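Long-range contacts in cysteine synthase (Helicobacter pylori, PDB 6AHI), which uses pyridoxal 5'-phosphate to make L-cysteine and acetate from O-acetyl-L-serine and hydrogen sulfide, and also acts as an O-acetylserine-dependent cystathionine beta-synthase: residues T14-F19 and A31-L36; S101-Q106 and Y299-I304; T173-G178 and Q287-F292; H219-I224 and I244-G249; G265-A270 and I291-A296. One frame throughout, in Å; residues are numbered along the deposited sequence.

Contact 1 of 5, residues T14-F19 and A31-L36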
# COMPACT_ATOMS: atom_id res chain seq x y z
N THR A 14 9.62 -8.22 3.63
CA THR A 14 8.32 -7.91 4.17
C THR A 14 8.17 -8.50 5.58
O THR A 14 8.76 -9.54 5.90
CB THR A 14 7.22 -8.45 3.25
OG1 THR A 14 7.45 -9.83 2.97
CG2 THR A 14 7.16 -7.65 1.97
N PRO A 15 7.29 -7.93 6.41
CA PRO A 15 7.06 -8.48 7.74
C PRO A 15 6.19 -9.75 7.71
O PRO A 15 5.62 -10.12 6.65
CB PRO A 15 6.34 -7.37 8.50
CG PRO A 15 5.82 -6.41 7.48
CD PRO A 15 6.53 -6.69 6.16
N VAL A 16 6.13 -10.43 8.85
CA VAL A 16 5.32 -11.60 9.02
C VAL A 16 4.37 -11.32 10.19
O VAL A 16 4.83 -10.91 11.26
CB VAL A 16 6.20 -12.82 9.30
CG1 VAL A 16 5.35 -14.02 9.63
CG2 VAL A 16 7.14 -13.16 8.13
N PHE A 17 3.07 -11.49 9.97
CA PHE A 17 2.08 -11.36 10.99
C PHE A 17 1.90 -12.70 11.70
O PHE A 17 1.67 -13.74 11.04
CB PHE A 17 0.75 -10.90 10.38
CG PHE A 17 -0.15 -10.22 11.39
CD1 PHE A 17 -0.90 -10.98 12.27
CD2 PHE A 17 -0.15 -8.85 11.55
CE1 PHE A 17 -1.67 -10.38 13.26
CE2 PHE A 17 -0.95 -8.24 12.50
CZ PHE A 17 -1.70 -9.01 13.37
N LYS A 18 1.98 -12.69 13.03
CA LYS A 18 1.78 -13.91 13.83
C LYS A 18 0.41 -13.88 14.51
O LYS A 18 0.07 -12.93 15.26
CB LYS A 18 2.86 -14.08 14.89
CG LYS A 18 2.75 -15.35 15.73
CD LYS A 18 3.69 -15.29 16.92
CE LYS A 18 3.86 -16.64 17.57
NZ LYS A 18 4.81 -16.48 18.70
N PHE A 19 -0.40 -14.90 14.19
CA PHE A 19 -1.70 -15.14 14.77
C PHE A 19 -1.62 -16.31 15.76
O PHE A 19 -1.03 -17.36 15.46
CB PHE A 19 -2.71 -15.51 13.68
CG PHE A 19 -2.87 -14.51 12.57
CD1 PHE A 19 -3.87 -13.54 12.63
CD2 PHE A 19 -2.10 -14.59 11.42
CE1 PHE A 19 -4.06 -12.65 11.57
CE2 PHE A 19 -2.28 -13.70 10.38
CZ PHE A 19 -3.26 -12.73 10.46
N ALA A 31 0.59 -21.47 16.07
CA ALA A 31 0.58 -20.15 15.48
C ALA A 31 0.44 -20.27 13.96
O ALA A 31 0.91 -21.26 13.36
CB ALA A 31 1.84 -19.39 15.80
N ILE A 32 -0.12 -19.21 13.37
CA ILE A 32 -0.09 -19.00 11.95
C ILE A 32 0.78 -17.76 11.70
O ILE A 32 0.53 -16.70 12.24
CB ILE A 32 -1.50 -18.85 11.35
CG1 ILE A 32 -2.35 -20.11 11.54
CG2 ILE A 32 -1.41 -18.47 9.87
CD1 ILE A 32 -3.80 -19.93 11.20
N TYR A 33 1.72 -17.92 10.77
CA TYR A 33 2.53 -16.84 10.29
C TYR A 33 2.12 -16.52 8.85
O TYR A 33 2.24 -17.35 8.01
CB TYR A 33 4.00 -17.22 10.31
CG TYR A 33 4.49 -17.53 11.69
CD1 TYR A 33 4.91 -16.52 12.52
CD2 TYR A 33 4.51 -18.82 12.18
CE1 TYR A 33 5.42 -16.78 13.78
CE2 TYR A 33 4.97 -19.09 13.46
CZ TYR A 33 5.45 -18.07 14.26
OH TYR A 33 5.93 -18.34 15.52
N ALA A 34 1.75 -15.27 8.61
CA ALA A 34 1.42 -14.81 7.30
C ALA A 34 2.49 -13.83 6.84
O ALA A 34 2.70 -12.76 7.43
CB ALA A 34 0.08 -14.14 7.26
N LYS A 35 3.13 -14.22 5.75
CA LYS A 35 4.05 -13.35 5.08
C LYS A 35 3.25 -12.28 4.32
O LYS A 35 2.42 -12.62 3.49
CB LYS A 35 4.95 -14.22 4.21
CG LYS A 35 6.05 -13.46 3.51
CD LYS A 35 7.11 -13.00 4.43
CE LYS A 35 8.40 -12.78 3.66
NZ LYS A 35 9.29 -11.87 4.40
N LEU A 36 3.50 -11.00 4.65
CA LEU A 36 2.70 -9.89 4.19
C LEU A 36 3.27 -9.29 2.88
O LEU A 36 3.79 -8.16 2.87
CB LEU A 36 2.64 -8.82 5.28
CG LEU A 36 2.09 -9.28 6.63
CD1 LEU A 36 1.90 -8.09 7.55
CD2 LEU A 36 0.79 -10.05 6.41
O HOH W 1 7.32 -16.10 17.21
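F17 and A34 form a hydrogen-bonded pair at the middle of a beta hairpin, strands 16-19 and 31-36, at one side of the chain's six-stranded mixed sheet. F17 N reaches A34 O at 2.9 Å and A34 N bonds back to F17 O; F19 and I32 repeat the exchange, with a nearly straight bond (179°) from F19 N to I32 O. Beyond the regular pairing, L36 N still finds P15 O.

On the face of F17, F19, I32 and A34, CE2 of F19 has A34 CB at its ring edge, 3.9 Å away, while CD1 of F17 lies over the centre of the F19 ring, 3.4 Å above its plane. On the other face V16, K18, Y33 and K35 meet. K18 runs extended alongside the Y33 ring, which brings K18 CE to 3.4 Å from Y33 OH. A water joins K18 NZ to that hydroxyl, which is also bonded to Q287. V16 CG1 meets the root of the tyrosine at the ring edge, 3.5 Å from Y33 CB, inward of the lysine chain.

Further out, strand 31-36 is bonded to strand 287-292, helix 160-168 covers the K35 face, and V16 and F17 pair in parallel with a strand of the second subunit, so the sheet runs on across the dimer interface. K35 bends at chi2 (71°) and crosses T14 at about a right angle. Its ammonium has salt bridges to E163 and E167, donates to T14 O at 2.8 Å, and bonds weakly at 3.1 Å to T14 OG1, itself hydrogen-bonded to E37 OE2.

Contact 2 of 5, residues S101-Q106 and Y299-I304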
# COMPACT_ATOMS: atom_id res chain seq x y z
N SER A 101 -9.65 -6.57 -14.56
CA SER A 101 -9.34 -5.76 -13.35
C SER A 101 -8.99 -4.34 -13.81
O SER A 101 -7.86 -4.14 -14.22
N THR A 102 -9.95 -3.43 -13.73
CA THR A 102 -9.76 -2.03 -14.20
C THR A 102 -8.68 -1.33 -13.38
O THR A 102 -7.75 -0.86 -14.00
CB THR A 102 -11.08 -1.26 -14.28
OG1 THR A 102 -10.83 -0.07 -15.03
CG2 THR A 102 -11.65 -0.87 -12.94
N GLU A 103 -8.83 -1.27 -12.05
CA GLU A 103 -7.87 -0.60 -11.20
C GLU A 103 -6.44 -1.07 -11.55
O GLU A 103 -5.53 -0.25 -11.69
CB GLU A 103 -8.19 -0.87 -9.73
CG GLU A 103 -9.40 -0.11 -9.21
CD GLU A 103 -10.65 -0.93 -8.91
OE1 GLU A 103 -11.38 -1.26 -9.87
OE2 GLU A 103 -10.91 -1.24 -7.71
N LYS A 104 -6.24 -2.38 -11.68
CA LYS A 104 -4.90 -2.89 -11.94
C LYS A 104 -4.44 -2.43 -13.33
O LYS A 104 -3.25 -2.18 -13.53
CB LYS A 104 -4.83 -4.40 -11.79
CG LYS A 104 -4.97 -4.93 -10.37
CD LYS A 104 -4.94 -6.45 -10.33
CE LYS A 104 -5.54 -7.01 -9.05
NZ LYS A 104 -5.82 -8.46 -9.20
N GLN A 105 -5.36 -2.35 -14.29
CA GLN A 105 -4.99 -1.86 -15.63
C GLN A 105 -4.58 -0.38 -15.59
O GLN A 105 -3.69 0.03 -16.33
CB GLN A 105 -6.13 -2.06 -16.64
CG GLN A 105 -6.43 -3.52 -16.90
CD GLN A 105 -7.51 -3.68 -17.94
OE1 GLN A 105 -7.51 -3.04 -18.99
NE2 GLN A 105 -8.44 -4.57 -17.63
N GLN A 106 -5.29 0.43 -14.79
CA GLN A 106 -4.98 1.85 -14.61
C GLN A 106 -3.53 1.98 -14.07
O GLN A 106 -2.77 2.83 -14.51
CB GLN A 106 -5.92 2.49 -13.59
CG GLN A 106 -6.94 3.49 -14.12
CD GLN A 106 -7.28 4.49 -13.03
OE1 GLN A 106 -6.50 5.40 -12.72
NE2 GLN A 106 -8.44 4.32 -12.42
N TYR A 299 -9.72 -3.80 -5.10
CA TYR A 299 -10.96 -4.50 -5.21
C TYR A 299 -12.11 -3.75 -4.54
O TYR A 299 -13.22 -4.28 -4.47
CB TYR A 299 -10.85 -5.91 -4.63
CG TYR A 299 -9.70 -6.71 -5.16
CD1 TYR A 299 -9.75 -7.37 -6.38
CD2 TYR A 299 -8.53 -6.81 -4.42
CE1 TYR A 299 -8.67 -8.11 -6.85
CE2 TYR A 299 -7.45 -7.56 -4.86
CZ TYR A 299 -7.51 -8.20 -6.08
OH TYR A 299 -6.44 -8.94 -6.49
N LEU A 300 -11.91 -2.49 -4.15
CA LEU A 300 -12.98 -1.76 -3.46
C LEU A 300 -14.16 -1.51 -4.41
O LEU A 300 -15.28 -1.52 -3.95
CB LEU A 300 -12.42 -0.45 -2.87
CG LEU A 300 -11.40 -0.66 -1.74
CD1 LEU A 300 -10.70 0.62 -1.35
CD2 LEU A 300 -12.07 -1.29 -0.53
N SER A 301 -13.91 -1.33 -5.71
CA SER A 301 -15.01 -1.13 -6.71
C SER A 301 -15.85 -2.41 -6.86
O SER A 301 -16.95 -2.36 -7.40
CB SER A 301 -14.48 -0.67 -8.04
OG SER A 301 -13.60 -1.63 -8.60
N LYS A 302 -15.33 -3.55 -6.44
CA LYS A 302 -16.02 -4.81 -6.54
C LYS A 302 -16.66 -5.21 -5.21
O LYS A 302 -17.14 -6.32 -5.09
CB LYS A 302 -15.04 -5.89 -7.00
CG LYS A 302 -14.30 -5.55 -8.28
CD LYS A 302 -13.34 -6.66 -8.69
CE LYS A 302 -13.07 -6.72 -10.18
NZ LYS A 302 -14.24 -7.23 -10.95
N GLY A 303 -16.68 -4.30 -4.22
CA GLY A 303 -17.39 -4.58 -2.98
C GLY A 303 -16.68 -5.63 -2.13
O GLY A 303 -17.32 -6.37 -1.36
N ILE A 304 -15.36 -5.68 -2.22
CA ILE A 304 -14.58 -6.63 -1.44
C ILE A 304 -15.06 -6.64 0.02
O ILE A 304 -15.12 -7.72 0.61
CB ILE A 304 -13.06 -6.38 -1.55
CG1 ILE A 304 -12.27 -7.47 -0.82
CG2 ILE A 304 -12.65 -4.99 -1.08
CD1 ILE A 304 -10.79 -7.47 -1.12
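K104 and Y299 cross obliquely, the stretched lysine chain bringing its ammonium to the phenol end of the ring, where NZ donates to Y299 OH at 2.8 Å. CE follows closely, 3.3 Å from the same oxygen, and NZ lies 3.6 Å from CZ. The side chain of Y299 leaves its CA pointing away from the helix, and the length of the ring carries the hydroxyl back to the lysine. That oxygen is gripped twice, since it is also hydrogen-bonded to OD2 of D294.

The second link runs one residue earlier on the helix. E103 is bent at chi2 (109°), which brings its carboxylate round to the short 3-10 segment 300-302. S301 OG donates to E103 OE1 at 2.6 Å, meeting it on the syn side and 22° out of the carboxylate plane. A chi1 of 61° turns the serine hydroxyl toward the glutamate. At the dimer interface, Q106 NE2 bonds L300 O of the second subunit, and the reverse bond is made too.

The helix 102-110 that carries both K104 and E103 follows strand 91-97 and precedes strand 114-118 in the chain, while 299-304 belongs to the C-terminal tail beyond strand 287-292. K104 also packs on N76 and I79 of helix 76-85, and I304 packs on helix 246-260.

Contact 3 of 5, residues T173-G178 and Q287-F292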
# COMPACT_ATOMS: atom_id res chain seq x y z
N THR A 173 5.63 -26.46 10.52
CA THR A 173 4.93 -27.70 10.44
C THR A 173 4.28 -27.84 9.04
O THR A 173 4.23 -28.94 8.47
CB THR A 173 3.84 -27.78 11.51
OG1 THR A 173 4.38 -27.36 12.77
CG2 THR A 173 3.25 -29.16 11.62
N SER A 174 3.79 -26.72 8.52
CA SER A 174 3.01 -26.71 7.31
C SER A 174 3.19 -25.37 6.57
O SER A 174 3.38 -24.30 7.17
CB SER A 174 1.56 -26.98 7.65
OG SER A 174 0.78 -27.03 6.44
N PHE A 175 3.08 -25.46 5.23
CA PHE A 175 3.05 -24.36 4.31
C PHE A 175 1.75 -24.45 3.50
O PHE A 175 1.47 -25.44 2.85
CB PHE A 175 4.26 -24.37 3.39
CG PHE A 175 4.26 -23.33 2.30
CD1 PHE A 175 4.01 -22.00 2.60
CD2 PHE A 175 4.50 -23.67 0.97
CE1 PHE A 175 4.02 -21.03 1.61
CE2 PHE A 175 4.50 -22.70 -0.02
CZ PHE A 175 4.26 -21.38 0.30
N VAL A 176 0.95 -23.39 3.60
CA VAL A 176 -0.35 -23.29 3.02
C VAL A 176 -0.35 -22.06 2.13
O VAL A 176 -0.12 -20.96 2.64
CB VAL A 176 -1.41 -23.13 4.13
CG1 VAL A 176 -2.80 -22.96 3.55
CG2 VAL A 176 -1.35 -24.29 5.12
N ALA A 177 -0.65 -22.22 0.82
CA ALA A 177 -0.60 -21.07 -0.08
C ALA A 177 -1.58 -21.25 -1.24
O ALA A 177 -1.79 -22.39 -1.71
CB ALA A 177 0.80 -20.86 -0.60
N GLY A 178 -2.19 -20.14 -1.65
CA GLY A 178 -3.06 -20.08 -2.81
C GLY A 178 -2.31 -20.39 -4.10
O GLY A 178 -1.12 -20.07 -4.24
N GLN A 287 3.26 -24.90 13.79
CA GLN A 287 3.53 -23.58 13.23
C GLN A 287 3.19 -23.62 11.73
O GLN A 287 3.76 -24.41 11.01
CB GLN A 287 4.98 -23.15 13.48
CG GLN A 287 5.48 -23.41 14.90
CD GLN A 287 4.92 -22.42 15.88
OE1 GLN A 287 4.99 -21.21 15.69
NE2 GLN A 287 4.31 -22.93 16.94
N VAL A 288 2.19 -22.83 11.32
CA VAL A 288 1.68 -22.88 9.94
C VAL A 288 2.06 -21.59 9.22
O VAL A 288 1.75 -20.50 9.71
CB VAL A 288 0.16 -23.10 9.92
CG1 VAL A 288 -0.42 -23.04 8.52
CG2 VAL A 288 -0.20 -24.42 10.59
N LEU A 289 2.75 -21.70 8.08
CA LEU A 289 3.12 -20.53 7.29
C LEU A 289 2.12 -20.36 6.15
O LEU A 289 1.81 -21.36 5.45
CB LEU A 289 4.51 -20.74 6.73
CG LEU A 289 4.98 -19.78 5.64
CD1 LEU A 289 5.13 -18.35 6.15
CD2 LEU A 289 6.28 -20.28 5.06
N THR A 290 1.68 -19.12 5.92
CA THR A 290 0.90 -18.78 4.70
C THR A 290 1.45 -17.47 4.10
O THR A 290 2.30 -16.82 4.64
CB THR A 290 -0.60 -18.80 5.00
OG1 THR A 290 -1.36 -18.73 3.79
CG2 THR A 290 -1.02 -17.67 5.90
N ILE A 291 0.91 -17.09 2.94
CA ILE A 291 1.28 -15.90 2.23
C ILE A 291 -0.01 -15.14 1.93
O ILE A 291 -0.97 -15.74 1.42
CB ILE A 291 2.03 -16.24 0.92
CG1 ILE A 291 3.35 -16.96 1.21
CG2 ILE A 291 2.27 -14.99 0.08
CD1 ILE A 291 3.78 -17.79 0.06
N PHE A 292 0.01 -13.83 2.21
CA PHE A 292 -1.04 -12.91 1.82
C PHE A 292 -0.59 -12.18 0.56
O PHE A 292 0.23 -11.27 0.64
CB PHE A 292 -1.34 -11.91 2.94
CG PHE A 292 -2.01 -12.50 4.15
CD1 PHE A 292 -2.41 -13.82 4.18
CD2 PHE A 292 -2.25 -11.72 5.27
CE1 PHE A 292 -3.04 -14.35 5.29
CE2 PHE A 292 -2.87 -12.25 6.39
CZ PHE A 292 -3.29 -13.56 6.40
O HOH W 2 -1.34 -17.54 -0.62
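F175 packs against L289 and I291 on one face of two parallel strands, 174-178 and 287-292. Its CB carries the ring out with CG anti to the backbone N (chi1 175°), and the ring then turns across the neighbouring strand. CD1 comes first, close to L289 O and 3.8 Å from L289 CD2. CE1 and CZ end against I291 CD1, each at 3.6 Å, and this methyl lies at the ring edge, in its plane.

Between the strands L289 is held by both its N-H and its carbonyl: its N donates to S174 O at 2.8 Å, almost straight (176°), and its O accepts from V176 N. At the start of the pairing T173 clasps Q287, with T173 N bonded to Q287 O and Q287 N to T173 OG1 at 2.9 Å. Further along the pattern breaks. T290 OG1 donates to V176 O at 2.8 Å from above the carbonyl plane, while the buried I291 N has no partner in the model. A water then spans the widening gap from G178 N to I291 O.

This is the core of the Rossmann-like sheet. Strand 200-206 flanks 174-178 and strand 31-36 flanks 287-292; helix 183-195 covers the F175 face through T188 and L192, and helix 266-281 covers the opposite face, where V176 and T290 meet A274 and A271.

Contact 4 of 5, residues H219-I224 and I244-G249; sequences HEIEGI and ISDEEG
D246 lays its carboxylate against the backbone of E220 and I221, one oxygen to each of two successive N-H groups. E220 N donates to OD2 of D246 at 2.7 Å and I221 N to OD1 of D246 at 3.0 Å. Both donors come from above the carboxylate plane, 41° and 54° out of it, so it is the flat side of the group that meets the loop. The two bonds together would fix the rotation of the carboxylate.

I221 runs past the aspartate. With CG1 anti to the carbonyl carbon (chi1 -67°), its chain slides along the acid, CG1 at 3.3 Å from D246 OD1, and goes on to the helix start: CD1 lies 3.7 Å from S245 O and also approaches I244 CG2. G249, one turn into the helix, has no side chain to block that methyl, and its CA sits 4.3 Å from I221 CD1. The loop is braced from within by H219, whose ND1 donates to I221 O at 2.7 Å in the plane of the imidazole.

On the helix side, S245 is the N-cap, its OG accepting from E248 N, and D246 N bonds E207 OE2. An acid in the first turn, as here, would be favoured by the helix dipole. Loop 219-224 packs against the start of helix 266-281, where E222 N bonds S266 OG beside S267, which is bonded to the cofactor; the loop, with G223, probably corresponds to the glycine-containing loop bordering the active site in related cysteine synthases.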
# COMPACT_ATOMS: atom_id res chain seq x y z
N HIS A 219 -15.85 -18.02 -9.83
CA HIS A 219 -15.65 -17.77 -8.41
C HIS A 219 -15.33 -16.28 -8.26
O HIS A 219 -14.62 -15.74 -9.08
CB HIS A 219 -14.54 -18.68 -7.85
CG HIS A 219 -13.27 -18.66 -8.65
ND1 HIS A 219 -12.31 -17.68 -8.50
CD2 HIS A 219 -12.81 -19.49 -9.62
CE1 HIS A 219 -11.32 -17.89 -9.35
NE2 HIS A 219 -11.60 -19.00 -10.05
N GLU A 220 -15.86 -15.64 -7.22
CA GLU A 220 -15.55 -14.21 -6.97
C GLU A 220 -14.14 -14.05 -6.39
O GLU A 220 -13.52 -13.00 -6.60
CB GLU A 220 -16.56 -13.54 -6.03
CG GLU A 220 -16.46 -12.01 -6.10
CD GLU A 220 -17.41 -11.15 -5.29
OE1 GLU A 220 -17.57 -11.38 -4.06
OE2 GLU A 220 -17.98 -10.19 -5.89
N ILE A 221 -13.61 -15.04 -5.66
CA ILE A 221 -12.21 -14.90 -5.16
C ILE A 221 -11.31 -14.64 -6.38
O ILE A 221 -11.44 -15.33 -7.38
CB ILE A 221 -11.74 -16.13 -4.36
CG1 ILE A 221 -12.50 -16.26 -3.04
CG2 ILE A 221 -10.23 -16.08 -4.11
CD1 ILE A 221 -12.44 -17.63 -2.39
N GLU A 222 -10.41 -13.67 -6.25
CA GLU A 222 -9.56 -13.21 -7.33
C GLU A 222 -8.09 -13.56 -7.09
O GLU A 222 -7.52 -13.24 -6.04
CB GLU A 222 -9.67 -11.70 -7.46
CG GLU A 222 -11.08 -11.22 -7.78
CD GLU A 222 -11.19 -10.08 -8.77
OE1 GLU A 222 -10.21 -9.81 -9.50
OE2 GLU A 222 -12.26 -9.45 -8.80
N GLY A 223 -7.46 -14.16 -8.11
CA GLY A 223 -6.03 -14.39 -8.12
C GLY A 223 -5.66 -15.86 -8.02
O GLY A 223 -4.60 -16.24 -8.47
N ILE A 224 -6.56 -16.68 -7.46
CA ILE A 224 -6.30 -18.09 -7.30
C ILE A 224 -7.42 -18.86 -8.01
O ILE A 224 -8.48 -18.33 -8.25
CB ILE A 224 -6.18 -18.52 -5.81
CG1 ILE A 224 -7.45 -18.21 -5.03
CG2 ILE A 224 -4.95 -17.89 -5.16
CD1 ILE A 224 -7.52 -18.88 -3.68
N ILE A 244 -11.92 -23.45 -0.91
CA ILE A 244 -12.56 -22.41 -0.09
C ILE A 244 -13.70 -21.79 -0.90
O ILE A 244 -13.51 -21.32 -2.01
CB ILE A 244 -11.52 -21.36 0.33
CG1 ILE A 244 -10.35 -22.01 1.06
CG2 ILE A 244 -12.17 -20.26 1.15
CD1 ILE A 244 -10.73 -22.77 2.30
N SER A 245 -14.89 -21.78 -0.31
CA SER A 245 -16.04 -21.10 -0.92
C SER A 245 -15.79 -19.59 -0.92
O SER A 245 -15.03 -19.06 -0.10
CB SER A 245 -17.29 -21.44 -0.19
OG SER A 245 -17.28 -20.91 1.12
N ASP A 246 -16.44 -18.89 -1.86
CA ASP A 246 -16.40 -17.46 -1.91
C ASP A 246 -16.93 -16.90 -0.60
O ASP A 246 -16.37 -15.95 -0.08
CB ASP A 246 -17.21 -16.91 -3.09
CG ASP A 246 -16.53 -17.10 -4.43
OD1 ASP A 246 -15.28 -17.22 -4.43
OD2 ASP A 246 -17.24 -17.12 -5.47
N GLU A 247 -18.03 -17.46 -0.08
CA GLU A 247 -18.61 -16.96 1.17
C GLU A 247 -17.56 -16.98 2.29
O GLU A 247 -17.40 -16.03 3.03
CB GLU A 247 -19.83 -17.77 1.60
CG GLU A 247 -20.80 -16.97 2.46
CD GLU A 247 -21.67 -15.93 1.74
OE1 GLU A 247 -21.58 -15.77 0.49
OE2 GLU A 247 -22.47 -15.29 2.44
N GLU A 248 -16.84 -18.09 2.42
CA GLU A 248 -15.88 -18.24 3.51
C GLU A 248 -14.65 -17.35 3.28
O GLU A 248 -14.15 -16.72 4.21
CB GLU A 248 -15.50 -19.71 3.67
CG GLU A 248 -15.02 -20.04 5.07
CD GLU A 248 -14.82 -21.52 5.36
OE1 GLU A 248 -14.45 -22.27 4.43
OE2 GLU A 248 -15.00 -21.92 6.54
N GLY A 249 -14.15 -17.29 2.05
CA GLY A 249 -12.97 -16.51 1.70
C GLY A 249 -13.20 -15.01 1.90
O GLY A 249 -12.37 -14.32 2.46

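Contact 5 of 5, residues G265-A270 and I291-A296; sequences GSSSGA and IFPDVA
G265 N donates to D294 O at 2.9 Å, rising from 39° above the carbonyl plane, and so pins the N-cap of helix 266-281 to the loop that follows strand 287-292. The side chains that meet around this bond are mostly small. S268 OG rests on the bend between F292 and P293, 3.2 Å from F292 CA and equally far from P293 CD; the proline N beneath it cannot donate. S267 OG lies beside the P293 ring, 3.6 Å from P293 CG.

Polar linkage between the segments runs largely through two waters. One lies within bonding distance of S267 OG, S268 OG (2.7 Å), D294 N and D294 OD1, with more acceptors about it than its protons can serve at once. The second is bonded to S267 N (3.1 Å) and also approaches D294 OD1.

This is the cofactor site of a fold type II pyridoxal-phosphate enzyme, in which a serine at the helix start meets the pyridine ring: S267 OG is hydrogen-bonded to N1 of the pyridoxal-lysine at position 46. D294 turns its other oxygen, OD2, to N76 ND2 and to Y299 OH, while OD1 reaches back over G265, 3.5 Å from its CA. Behind the serines F292 packs into the core against A34, L36 and L256, and S268 CB touches the F292 ring at CG, 3.8 Å away.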
# COMPACT_ATOMS: atom_id res chain seq x y z
N GLY A 265 -6.38 -8.74 -0.10
CA GLY A 265 -7.34 -9.22 -1.12
C GLY A 265 -8.05 -10.50 -0.69
O GLY A 265 -7.69 -11.14 0.30
N SER A 266 -9.06 -10.90 -1.47
CA SER A 266 -9.84 -12.10 -1.20
C SER A 266 -8.96 -13.37 -1.24
O SER A 266 -9.27 -14.35 -0.58
CB SER A 266 -11.02 -12.18 -2.15
OG SER A 266 -10.54 -12.26 -3.47
N SER A 267 -7.86 -13.37 -2.00
CA SER A 267 -7.00 -14.55 -2.08
C SER A 267 -6.20 -14.72 -0.77
O SER A 267 -5.87 -15.85 -0.41
CB SER A 267 -6.08 -14.55 -3.26
OG SER A 267 -5.04 -13.60 -3.14
N SER A 268 -5.97 -13.63 -0.05
CA SER A 268 -5.40 -13.65 1.30
C SER A 268 -6.40 -14.23 2.31
O SER A 268 -6.04 -15.05 3.13
CB SER A 268 -4.93 -12.27 1.73
OG SER A 268 -3.88 -11.79 0.91
N GLY A 269 -7.65 -13.77 2.28
CA GLY A 269 -8.68 -14.34 3.13
C GLY A 269 -8.83 -15.84 2.90
O GLY A 269 -9.00 -16.60 3.85
N ALA A 270 -8.76 -16.26 1.63
CA ALA A 270 -8.91 -17.67 1.28
C ALA A 270 -7.73 -18.47 1.86
O ALA A 270 -7.94 -19.51 2.50
CB ALA A 270 -9.00 -17.88 -0.21
N ILE A 291 0.91 -17.09 2.94
CA ILE A 291 1.28 -15.90 2.23
C ILE A 291 -0.01 -15.14 1.93
O ILE A 291 -0.97 -15.74 1.42
CB ILE A 291 2.03 -16.24 0.92
CG1 ILE A 291 3.35 -16.96 1.21
CG2 ILE A 291 2.27 -14.99 0.08
CD1 ILE A 291 3.78 -17.79 0.06
N PHE A 292 0.01 -13.83 2.21
CA PHE A 292 -1.04 -12.91 1.82
C PHE A 292 -0.59 -12.18 0.56
O PHE A 292 0.23 -11.27 0.64
CB PHE A 292 -1.34 -11.91 2.94
CG PHE A 292 -2.01 -12.50 4.15
CD1 PHE A 292 -2.41 -13.82 4.18
CD2 PHE A 292 -2.25 -11.72 5.27
CE1 PHE A 292 -3.04 -14.35 5.29
CE2 PHE A 292 -2.87 -12.25 6.39
CZ PHE A 292 -3.29 -13.56 6.40
N PRO A 293 -1.09 -12.55 -0.64
CA PRO A 293 -0.51 -12.06 -1.88
C PRO A 293 -0.66 -10.57 -2.25
O PRO A 293 0.28 -10.02 -2.79
CB PRO A 293 -1.15 -12.95 -2.96
CG PRO A 293 -1.57 -14.19 -2.22
CD PRO A 293 -2.03 -13.66 -0.88
N ASP A 294 -1.79 -9.92 -1.97
CA ASP A 294 -2.00 -8.57 -2.50
C ASP A 294 -2.93 -7.75 -1.61
O ASP A 294 -3.56 -8.27 -0.71
CB ASP A 294 -2.43 -8.64 -3.96
CG ASP A 294 -3.91 -8.81 -4.26
OD1 ASP A 294 -4.65 -9.34 -3.40
OD2 ASP A 294 -4.31 -8.47 -5.43
N VAL A 295 -3.00 -6.45 -1.92
CA VAL A 295 -3.73 -5.43 -1.19
C VAL A 295 -5.20 -5.43 -1.59
O VAL A 295 -5.54 -5.66 -2.76
CB VAL A 295 -3.14 -4.02 -1.42
CG1 VAL A 295 -1.73 -3.91 -0.91
CG2 VAL A 295 -3.23 -3.57 -2.87
N ALA A 296 -6.05 -5.09 -0.62
CA ALA A 296 -7.51 -5.04 -0.81
C ALA A 296 -7.94 -3.87 -1.72
O ALA A 296 -8.98 -3.96 -2.35
CB ALA A 296 -8.22 -4.94 0.52
O HOH W 3 -4.51 -11.31 -1.70
O HOH W 4 -7.03 -11.26 -4.07

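Contacts 1, 3 and 5 all reach the six-stranded sheet: contact 1 is its hairpin at the dimer side, contact 3 its core, about 9 Å away between centres, and contact 5 leaves the C-terminal end of strand 287-292 for the cofactor. Contacts 3 and 5 share I291 and F292. Contact 4, earlier in the chain than contact 5, lies about 10 Å from it between centres, the two meeting where E222 N bonds S266 OG. Contact 2, about 25 Å from contact 1 centre to centre, joins the other sheet's helix to the C-terminal tail, touching contact 5 through Y299 and D294. Contact 1 closes first; 3, 4 and 5 fall between the halves of contact 2, consistent with a cofactor site between the two sheets, as in other fold type II enzymes.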